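Local coordinates for adenosylmethionine-8-amino-7-oxononanoate aminotransferase (Methanocaldococcus jannaschii, PDB 6ZHK), which probably transfers an amino group from S-adenosyl-L-methionine to 8-amino-7-oxononanoate, a pyridoxal-phosphate-dependent step of biotin biosynthesis, at residues K15-Y20 against K29-S34; E76-Q81 against C346-A351; G161-G166 against P177-G182. All coordinates share one frame; numbering follows the deposited sequence.

Overall arrangement
The three contacts lie far apart in the subunit, their centres about 32 to 35 Å from one another and their nearest atoms about 20 to 22 Å apart, so none touches another. What they share is the homodimer: each also meets the second subunit. Interaction 1 comes first along the chain; interaction 3 lies within the long stretch of chain between the two helices of interaction 2. Two of them approach residues predicted to bind substrate. The side chain of Y31 in interaction 1 is about 7 Å from that of R431, and the side chain of M163 in interaction 3 is about 7 Å from those of Y155 and Y25. Interaction 2 lies away from these sites.

Interaction 1 of 3, residues K15-Y20 against K29-S34; sequences KWDKEY and KEYRES
The K18 side chain lies alongside that of R32, the two chains running antiparallel, side by side, with K18 CB 3.8 Å from R32 CG. They join the helices of an antiparallel helical hairpin near the N-terminus, whose axes run 9.8 Å apart at 167°. Each side chain reaches back to the other helix's backbone. Extended beyond CG, K18 carries its ammonium to S34 O, with NZ 2.7 Å away, and makes a weak bond to R32 O. In return R32 NE donates to K18 O at 3.2 Å, the acceptor in the guanidinium plane, while NH2 adds a weak second bond to the same oxygen. E19 OE1 stands well out of that plane, adding only opposite charge nearby; K115 of the second subunit bonds E19 O.

On the inner flank, Y31 has CG anti to its own N (chi1 -174°), which carries the phenol across to D17, whose other oxygen, OD1, is held by H23. The carboxylate and ring planes stand 80° apart. Both side chains also rest on I38 of strand 38-43, tying the hairpin to the neighbouring sheet. Y31 OH donates to the syn lone pair of D17 OD2 at 2.7 Å.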
loop_
_atom_site.group_PDB
_atom_site.type_symbol
_atom_site.label_atom_id
_atom_site.label_comp_id
_atom_site.label_asym_id
_atom_site.label_seq_id
_atom_site.Cartn_x
_atom_site.Cartn_y
_atom_site.Cartn_z
ATOM N N LYS A 15 25.129 9.629 8.020
ATOM C CA LYS A 15 25.147 8.842 9.232
ATOM C C LYS A 15 23.728 8.457 9.626
ATOM O O LYS A 15 23.487 7.315 10.005
ATOM C CB LYS A 15 25.843 9.573 10.382
ATOM C CG LYS A 15 25.947 8.754 11.661
ATOM C CD LYS A 15 25.259 9.333 12.909
ATOM C CE LYS A 15 26.223 9.742 14.010
ATOM N NZ LYS A 15 27.242 8.687 14.248
ATOM N N TRP A 16 22.801 9.417 9.583
ATOM C CA TRP A 16 21.422 9.191 10.007
ATOM C C TRP A 16 20.766 8.193 9.059
ATOM O O TRP A 16 20.021 7.308 9.483
ATOM C CB TRP A 16 20.646 10.524 10.019
ATOM C CG TRP A 16 21.028 11.464 11.132
ATOM C CD1 TRP A 16 21.806 11.202 12.236
ATOM C CD2 TRP A 16 20.571 12.812 11.291
ATOM N NE1 TRP A 16 21.901 12.300 13.036
ATOM C CE2 TRP A 16 21.137 13.296 12.495
ATOM C CE3 TRP A 16 19.754 13.655 10.531
ATOM C CZ2 TRP A 16 20.895 14.585 12.938
ATOM C CZ3 TRP A 16 19.508 14.937 10.981
ATOM C CH2 TRP A 16 20.068 15.386 12.174
ATOM N N ASP A 17 21.082 8.307 7.786
ATOM C CA ASP A 17 20.567 7.380 6.798
ATOM C C ASP A 17 20.909 5.941 7.206
ATOM O O ASP A 17 20.057 5.046 7.216
ATOM C CB ASP A 17 21.126 7.747 5.430
ATOM C CG ASP A 17 20.528 6.983 4.271
ATOM O OD1 ASP A 17 19.259 6.661 4.332
ATOM O OD2 ASP A 17 21.314 6.682 3.321
ATOM N N LYS A 18 22.180 5.707 7.547
ATOM C CA LYS A 18 22.656 4.373 7.866
ATOM C C LYS A 18 22.164 3.977 9.248
ATOM O O LYS A 18 22.054 2.805 9.548
ATOM C CB LYS A 18 24.197 4.373 7.787
ATOM C CG LYS A 18 24.752 4.433 6.362
ATOM C CD LYS A 18 26.257 4.847 6.305
ATOM C CE LYS A 18 26.733 4.873 4.865
ATOM N NZ LYS A 18 28.222 4.974 4.734
ATOM N N GLU A 19 22.007 4.936 10.158
ATOM C CA GLU A 19 21.658 4.613 11.534
ATOM C C GLU A 19 20.172 4.261 11.681
ATOM O O GLU A 19 19.828 3.405 12.505
ATOM C CB GLU A 19 22.008 5.771 12.476
ATOM C CG GLU A 19 21.617 5.606 13.932
ATOM C CD GLU A 19 22.098 4.323 14.586
ATOM O OE1 GLU A 19 23.261 3.958 14.319
ATOM O OE2 GLU A 19 21.301 3.662 15.313
ATOM N N TYR A 20 19.302 4.962 10.957
ATOM C CA TYR A 20 17.882 4.950 11.338
ATOM C C TYR A 20 16.984 4.269 10.312
ATOM O O TYR A 20 15.884 3.830 10.665
ATOM C CB TYR A 20 17.330 6.365 11.522
ATOM C CG TYR A 20 17.999 7.095 12.655
ATOM C CD1 TYR A 20 17.848 6.668 13.953
ATOM C CD2 TYR A 20 18.772 8.247 12.407
ATOM C CE1 TYR A 20 18.445 7.355 15.008
ATOM C CE2 TYR A 20 19.381 8.929 13.456
ATOM C CZ TYR A 20 19.239 8.462 14.751
ATOM O OH TYR A 20 19.855 9.129 15.782
ATOM N N LYS A 29 24.216 -4.261 6.091
ATOM C CA LYS A 29 25.650 -4.384 6.396
ATOM C C LYS A 29 26.461 -3.702 5.310
ATOM O O LYS A 29 27.380 -2.954 5.604
ATOM C CB LYS A 29 26.060 -5.835 6.667
ATOM C CG LYS A 29 27.575 -6.068 6.716
ATOM C CD LYS A 29 28.058 -7.137 7.664
ATOM C CE LYS A 29 29.585 -7.170 7.725
ATOM N NZ LYS A 29 30.173 -7.016 6.359
ATOM N N GLU A 30 26.149 -3.994 4.046
ATOM C CA GLU A 30 26.932 -3.484 2.942
ATOM C C GLU A 30 26.616 -2.028 2.670
ATOM O O GLU A 30 27.507 -1.264 2.336
ATOM C CB GLU A 30 26.718 -4.346 1.706
ATOM C CG GLU A 30 27.431 -5.639 1.989
ATOM C CD GLU A 30 27.629 -6.509 0.775
ATOM O OE1 GLU A 30 27.197 -6.081 -0.340
ATOM O OE2 GLU A 30 28.219 -7.605 0.965
ATOM N N TYR A 31 25.346 -1.661 2.802
ATOM C CA TYR A 31 24.953 -0.286 2.580
ATOM C C TYR A 31 25.682 0.615 3.587
ATOM O O TYR A 31 26.136 1.705 3.262
ATOM C CB TYR A 31 23.411 -0.235 2.706
ATOM C CG TYR A 31 22.811 1.107 2.358
ATOM C CD1 TYR A 31 22.486 1.417 1.048
ATOM C CD2 TYR A 31 22.547 2.055 3.347
ATOM C CE1 TYR A 31 21.916 2.637 0.711
ATOM C CE2 TYR A 31 22.048 3.309 3.010
ATOM C CZ TYR A 31 21.700 3.587 1.692
ATOM O OH TYR A 31 21.213 4.828 1.353
ATOM N N ARG A 32 25.797 0.154 4.830
ATOM C CA ARG A 32 26.441 0.969 5.842
ATOM C C ARG A 32 27.940 1.143 5.590
ATOM O O ARG A 32 28.521 2.085 6.126
ATOM C CB ARG A 32 26.289 0.361 7.227
ATOM C CG ARG A 32 24.906 0.609 7.798
ATOM C CD ARG A 32 24.748 -0.520 8.791
ATOM N NE ARG A 32 23.884 0.128 9.755
ATOM C CZ ARG A 32 23.563 -0.354 10.942
ATOM N NH1 ARG A 32 24.104 -1.487 11.377
ATOM N NH2 ARG A 32 22.734 0.346 11.686
ATOM N N GLU A 33 28.533 0.271 4.767
ATOM C CA GLU A 33 29.958 0.382 4.481
ATOM C C GLU A 33 30.205 1.298 3.293
ATOM O O GLU A 33 31.319 1.768 3.130
ATOM C CB GLU A 33 30.589 -0.973 4.203
ATOM C CG GLU A 33 30.866 -1.719 5.484
ATOM C CD GLU A 33 31.050 -3.214 5.297
ATOM O OE1 GLU A 33 30.888 -3.731 4.138
ATOM O OE2 GLU A 33 31.343 -3.871 6.313
ATOM N N SER A 34 29.197 1.509 2.434
ATOM C CA SER A 34 29.487 2.182 1.180
ATOM C C SER A 34 29.104 3.665 1.208
ATOM O O SER A 34 28.466 4.166 2.151
ATOM C CB SER A 34 28.902 1.440 -0.009
ATOM O OG SER A 34 27.528 1.141 0.232
#

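Interaction 2 of 3, residues E76-Q81 against C346-A351; sequences EAIKNQ and CSAALA
A77 and S347 mark the closest backbone approach, their CA atoms 5.6 Å apart, where helix 72-82 packs against helix 343-358 within the class-III (fold-type I) aminotransferase fold, away from the predicted substrate and cofactor sites. The pair is antiparallel, crossing at 142° with the axes only 8.1 Å apart, a close helix-helix packing consistent with the small residues at the interface: alanine on one side, serine and two alanines on the other. No hydrogen bond spans the interface, which is held by van der Waals contact.

A77 CB points at the facing helix and touches both S347 O, 3.6 Å away, and the methyl of A351, with the two CB atoms 3.8 Å apart. One turn on, Q81 CB meets S347 CB at 3.7 Å, so S347 lies between A77 and Q81 along the middle of the interface; beside it I78 lays its CG1 branch along A348.

The polar ends of S347 and Q81 are bonded within their own chain. Although S347 OG faces helix 72-82, approaching I78 CA, it is bonded to L344 O one turn earlier, its chi1 of 74° placing it between the backbone N and the carbonyl carbon. Q81 bends at chi2 and delivers NE2 to I85 O, leaving its CB and CG to pack on the serine. Further out, I74 touches both A348 and A351, P97 of helix 96-108 lies against Q81, and L308 lies against I78. The dimer also reaches this place: L344 of the second subunit packs on I78, while on the far side of helix 72-82 K79 forms a salt bridge with D83 of that subunit. Held among these neighbours, I78 CD1 ends 4.0 Å from A348 CB.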
loop_
_atom_site.group_PDB
_atom_site.type_symbol
_atom_site.label_atom_id
_atom_site.label_comp_id
_atom_site.label_asym_id
_atom_site.label_seq_id
_atom_site.Cartn_x
_atom_site.Cartn_y
_atom_site.Cartn_z
ATOM N N GLU A 76 2.373 21.065 -10.765
ATOM C CA GLU A 76 1.326 22.074 -10.588
ATOM C C GLU A 76 -0.038 21.460 -10.227
ATOM O O GLU A 76 -0.807 22.054 -9.470
ATOM C CB GLU A 76 1.296 23.056 -11.782
ATOM C CG GLU A 76 2.576 23.956 -11.807
ATOM C CD GLU A 76 2.942 24.709 -10.513
ATOM O OE1 GLU A 76 2.029 25.368 -9.964
ATOM O OE2 GLU A 76 4.139 24.638 -10.037
ATOM N N ALA A 77 -0.366 20.294 -10.784
ATOM C CA ALA A 77 -1.607 19.596 -10.441
ATOM C C ALA A 77 -1.647 19.238 -8.963
ATOM O O ALA A 77 -2.666 19.427 -8.286
ATOM C CB ALA A 77 -1.804 18.392 -11.297
ATOM N N ILE A 78 -0.533 18.758 -8.454
ATOM C CA ILE A 78 -0.447 18.416 -7.024
ATOM C C ILE A 78 -0.676 19.654 -6.168
ATOM O O ILE A 78 -1.417 19.632 -5.176
ATOM C CB ILE A 78 0.874 17.684 -6.711
ATOM C CG1 ILE A 78 0.890 16.313 -7.390
ATOM C CG2 ILE A 78 1.123 17.569 -5.202
ATOM C CD1 ILE A 78 2.275 15.590 -7.354
ATOM N N LYS A 79 0.044 20.745 -6.491
ATOM C CA LYS A 79 -0.005 21.944 -5.670
ATOM C C LYS A 79 -1.403 22.556 -5.685
ATOM O O LYS A 79 -1.906 22.965 -4.631
ATOM C CB LYS A 79 1.040 22.972 -6.133
ATOM C CG LYS A 79 2.489 22.553 -5.938
ATOM C CD LYS A 79 3.388 23.418 -6.831
ATOM C CE LYS A 79 4.533 23.981 -6.058
ATOM N NZ LYS A 79 5.171 25.121 -6.765
ATOM N N ASN A 80 -1.995 22.672 -6.880
ATOM C CA ASN A 80 -3.367 23.163 -7.010
ATOM C C ASN A 80 -4.380 22.307 -6.245
ATOM O O ASN A 80 -5.335 22.855 -5.672
ATOM C CB ASN A 80 -3.812 23.306 -8.471
ATOM C CG ASN A 80 -3.066 24.437 -9.172
ATOM O OD1 ASN A 80 -2.538 25.337 -8.510
ATOM N ND2 ASN A 80 -2.950 24.387 -10.488
ATOM N N GLN A 81 -4.241 20.968 -6.278
ATOM C CA GLN A 81 -5.162 20.137 -5.502
ATOM C C GLN A 81 -4.954 20.355 -3.989
ATOM O O GLN A 81 -5.905 20.360 -3.248
ATOM C CB GLN A 81 -5.003 18.648 -5.820
ATOM C CG GLN A 81 -6.024 17.793 -5.049
ATOM C CD GLN A 81 -7.437 18.203 -5.425
ATOM O OE1 GLN A 81 -7.789 18.445 -6.584
ATOM N NE2 GLN A 81 -8.280 18.348 -4.438
ATOM N N CYS A 346 -4.633 11.363 -7.083
ATOM C CA CYS A 346 -5.384 11.297 -8.328
ATOM C C CYS A 346 -5.072 12.530 -9.185
ATOM O O CYS A 346 -5.084 12.477 -10.436
ATOM C CB CYS A 346 -6.879 11.312 -8.000
ATOM S SG CYS A 346 -7.474 9.744 -7.312
ATOM N N SER A 347 -4.761 13.631 -8.524
ATOM C CA SER A 347 -4.395 14.841 -9.279
ATOM C C SER A 347 -3.124 14.591 -10.107
ATOM O O SER A 347 -3.094 15.022 -11.272
ATOM C CB SER A 347 -4.241 16.016 -8.351
ATOM O OG SER A 347 -3.028 15.890 -7.604
ATOM N N ALA A 348 -2.095 13.894 -9.547
ATOM C CA ALA A 348 -0.880 13.594 -10.307
ATOM C C ALA A 348 -1.239 12.750 -11.528
ATOM O O ALA A 348 -0.718 12.987 -12.635
ATOM C CB ALA A 348 0.213 12.958 -9.496
ATOM N N ALA A 349 -2.106 11.741 -11.327
ATOM C CA ALA A 349 -2.437 10.865 -12.439
ATOM C C ALA A 349 -3.199 11.600 -13.535
ATOM O O ALA A 349 -3.021 11.289 -14.719
ATOM C CB ALA A 349 -3.239 9.654 -11.981
ATOM N N LEU A 350 -4.137 12.485 -13.146
ATOM C CA LEU A 350 -4.880 13.266 -14.123
ATOM C C LEU A 350 -3.918 14.049 -14.994
ATOM O O LEU A 350 -4.049 14.022 -16.227
ATOM C CB LEU A 350 -5.872 14.212 -13.420
ATOM C CG LEU A 350 -7.154 13.547 -12.924
ATOM C CD1 LEU A 350 -7.940 14.498 -12.007
ATOM C CD2 LEU A 350 -8.051 13.108 -14.100
ATOM N N ALA A 351 -2.936 14.719 -14.346
ATOM C CA ALA A 351 -1.965 15.478 -15.126
ATOM C C ALA A 351 -1.185 14.561 -16.064
ATOM O O ALA A 351 -0.925 14.936 -17.216
ATOM C CB ALA A 351 -0.989 16.251 -14.266
#

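Interaction 3 of 3, residues G161-G166 against P177-G182; sequences GAMSVG and PLLFKG
The last turn of helix 160-165 is met by an extended strip of loop, L179 to K181, that leads into strand 183-185; the backbones come nearest at S164 and L179, with CA atoms 4.9 Å apart. F180 N donates to S164 OG at 3.0 Å, and the same hydroxyl is bonded to V160 O in its own helix, so the serine links helix and loop.

S164 also supplies a CH-pi contact: its CB stands 3.4 Å above the centroid of the F180 ring and only 6° off the normal. F180 reaches this position through a chi1 of 57°, which folds the ring back over the helix. V165 CG1 approaches F180 CE1 obliquely at 3.9 Å. On the other side of the serine, L179 CD2 meets M163 CB at 3.8 Å. With an alanine in place of F180, S164 CB is likely to lose its aromatic partner and a gap to open beside V165 and I130.

I130 of helix 122-140 touches both V165 and F180, and L178 of the second subunit packs on F180. V165 O is bonded to S150 on strand 147-151, beside strand 183-185 in the large mixed sheet of this fold-type I aminotransferase.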
loop_
_atom_site.group_PDB
_atom_site.type_symbol
_atom_site.label_atom_id
_atom_site.label_comp_id
_atom_site.label_asym_id
_atom_site.label_seq_id
_atom_site.Cartn_x
_atom_site.Cartn_y
_atom_site.Cartn_z
ATOM N N GLY A 161 -0.334 -12.100 -0.175
ATOM C CA GLY A 161 -1.081 -12.474 -1.364
ATOM C C GLY A 161 -0.278 -12.335 -2.651
ATOM O O GLY A 161 -0.271 -13.283 -3.487
ATOM N N ALA A 162 0.404 -11.164 -2.784
ATOM C CA ALA A 162 1.249 -10.969 -3.970
ATOM C C ALA A 162 2.363 -12.015 -4.032
ATOM O O ALA A 162 2.672 -12.505 -5.101
ATOM C CB ALA A 162 1.859 -9.553 -3.958
ATOM N N MET A 163 2.992 -12.311 -2.885
ATOM C CA MET A 163 4.092 -13.292 -2.895
ATOM C C MET A 163 3.542 -14.678 -3.304
ATOM O O MET A 163 4.271 -15.435 -3.927
ATOM C CB MET A 163 4.738 -13.466 -1.494
ATOM C CG MET A 163 5.567 -12.278 -1.074
ATOM S SD MET A 163 6.551 -12.712 0.396
ATOM C CE MET A 163 5.296 -12.656 1.683
ATOM N N SER A 164 2.341 -15.051 -2.842
ATOM C CA SER A 164 1.772 -16.401 -3.070
ATOM C C SER A 164 1.651 -16.638 -4.572
ATOM O O SER A 164 2.036 -17.702 -5.052
ATOM C CB SER A 164 0.385 -16.611 -2.440
ATOM O OG SER A 164 0.522 -16.466 -1.034
ATOM N N VAL A 165 1.193 -15.612 -5.281
ATOM C CA VAL A 165 0.893 -15.844 -6.695
ATOM C C VAL A 165 2.121 -15.611 -7.546
ATOM O O VAL A 165 2.159 -16.031 -8.733
ATOM C CB VAL A 165 -0.306 -15.051 -7.219
ATOM C CG1 VAL A 165 -1.624 -15.456 -6.570
ATOM C CG2 VAL A 165 -0.078 -13.537 -7.187
ATOM N N GLY A 166 3.111 -14.927 -6.944
ATOM C CA GLY A 166 4.378 -14.702 -7.637
ATOM C C GLY A 166 5.154 -16.010 -7.660
ATOM O O GLY A 166 4.779 -16.979 -6.969
ATOM N N PRO A 177 5.598 -21.246 4.283
ATOM C CA PRO A 177 4.530 -21.607 5.235
ATOM C C PRO A 177 3.368 -20.613 5.340
ATOM O O PRO A 177 2.261 -20.987 5.725
ATOM C CB PRO A 177 5.250 -21.640 6.584
ATOM C CG PRO A 177 6.656 -22.034 6.151
ATOM C CD PRO A 177 6.914 -21.192 4.918
ATOM N N LEU A 178 3.587 -19.363 4.932
ATOM C CA LEU A 178 2.548 -18.346 5.058
ATOM C C LEU A 178 1.805 -18.137 3.735
ATOM O O LEU A 178 0.812 -17.407 3.693
ATOM C CB LEU A 178 3.140 -17.000 5.442
ATOM C CG LEU A 178 4.047 -16.962 6.666
ATOM C CD1 LEU A 178 4.507 -15.507 6.879
ATOM C CD2 LEU A 178 3.307 -17.563 7.864
ATOM N N LEU A 179 2.269 -18.786 2.675
ATOM C CA LEU A 179 1.689 -18.485 1.364
ATOM C C LEU A 179 0.593 -19.496 1.008
ATOM O O LEU A 179 0.676 -20.668 1.381
ATOM C CB LEU A 179 2.793 -18.577 0.326
ATOM C CG LEU A 179 4.058 -17.748 0.592
ATOM C CD1 LEU A 179 5.013 -17.902 -0.624
ATOM C CD2 LEU A 179 3.657 -16.281 0.800
ATOM N N PHE A 180 -0.425 -19.032 0.281
ATOM C CA PHE A 180 -1.454 -19.964 -0.157
ATOM C C PHE A 180 -0.949 -20.577 -1.457
ATOM O O PHE A 180 -0.169 -19.942 -2.161
ATOM C CB PHE A 180 -2.850 -19.322 -0.284
ATOM C CG PHE A 180 -2.925 -18.131 -1.205
ATOM C CD1 PHE A 180 -3.001 -18.298 -2.584
ATOM C CD2 PHE A 180 -2.892 -16.847 -0.693
ATOM C CE1 PHE A 180 -3.095 -17.211 -3.433
ATOM C CE2 PHE A 180 -2.952 -15.750 -1.538
ATOM C CZ PHE A 180 -3.093 -15.933 -2.916
ATOM N N LYS A 181 -1.367 -21.824 -1.759
ATOM C CA LYS A 181 -0.663 -22.603 -2.755
ATOM C C LYS A 181 -1.413 -22.631 -4.089
ATOM O O LYS A 181 -2.635 -22.528 -4.173
ATOM C CB LYS A 181 -0.368 -24.007 -2.197
ATOM C CG LYS A 181 0.407 -24.036 -0.886
ATOM C CD LYS A 181 1.758 -23.329 -1.048
ATOM C CE LYS A 181 2.687 -23.402 0.171
ATOM N NZ LYS A 181 2.031 -22.831 1.374
ATOM N N GLY A 182 -0.678 -22.920 -5.157
ATOM C CA GLY A 182 -1.289 -22.994 -6.480
ATOM C C GLY A 182 -0.357 -23.760 -7.413
ATOM O O GLY A 182 0.393 -24.608 -6.957
HETATM O O HOH W 1 2.298 -20.067 -3.427
#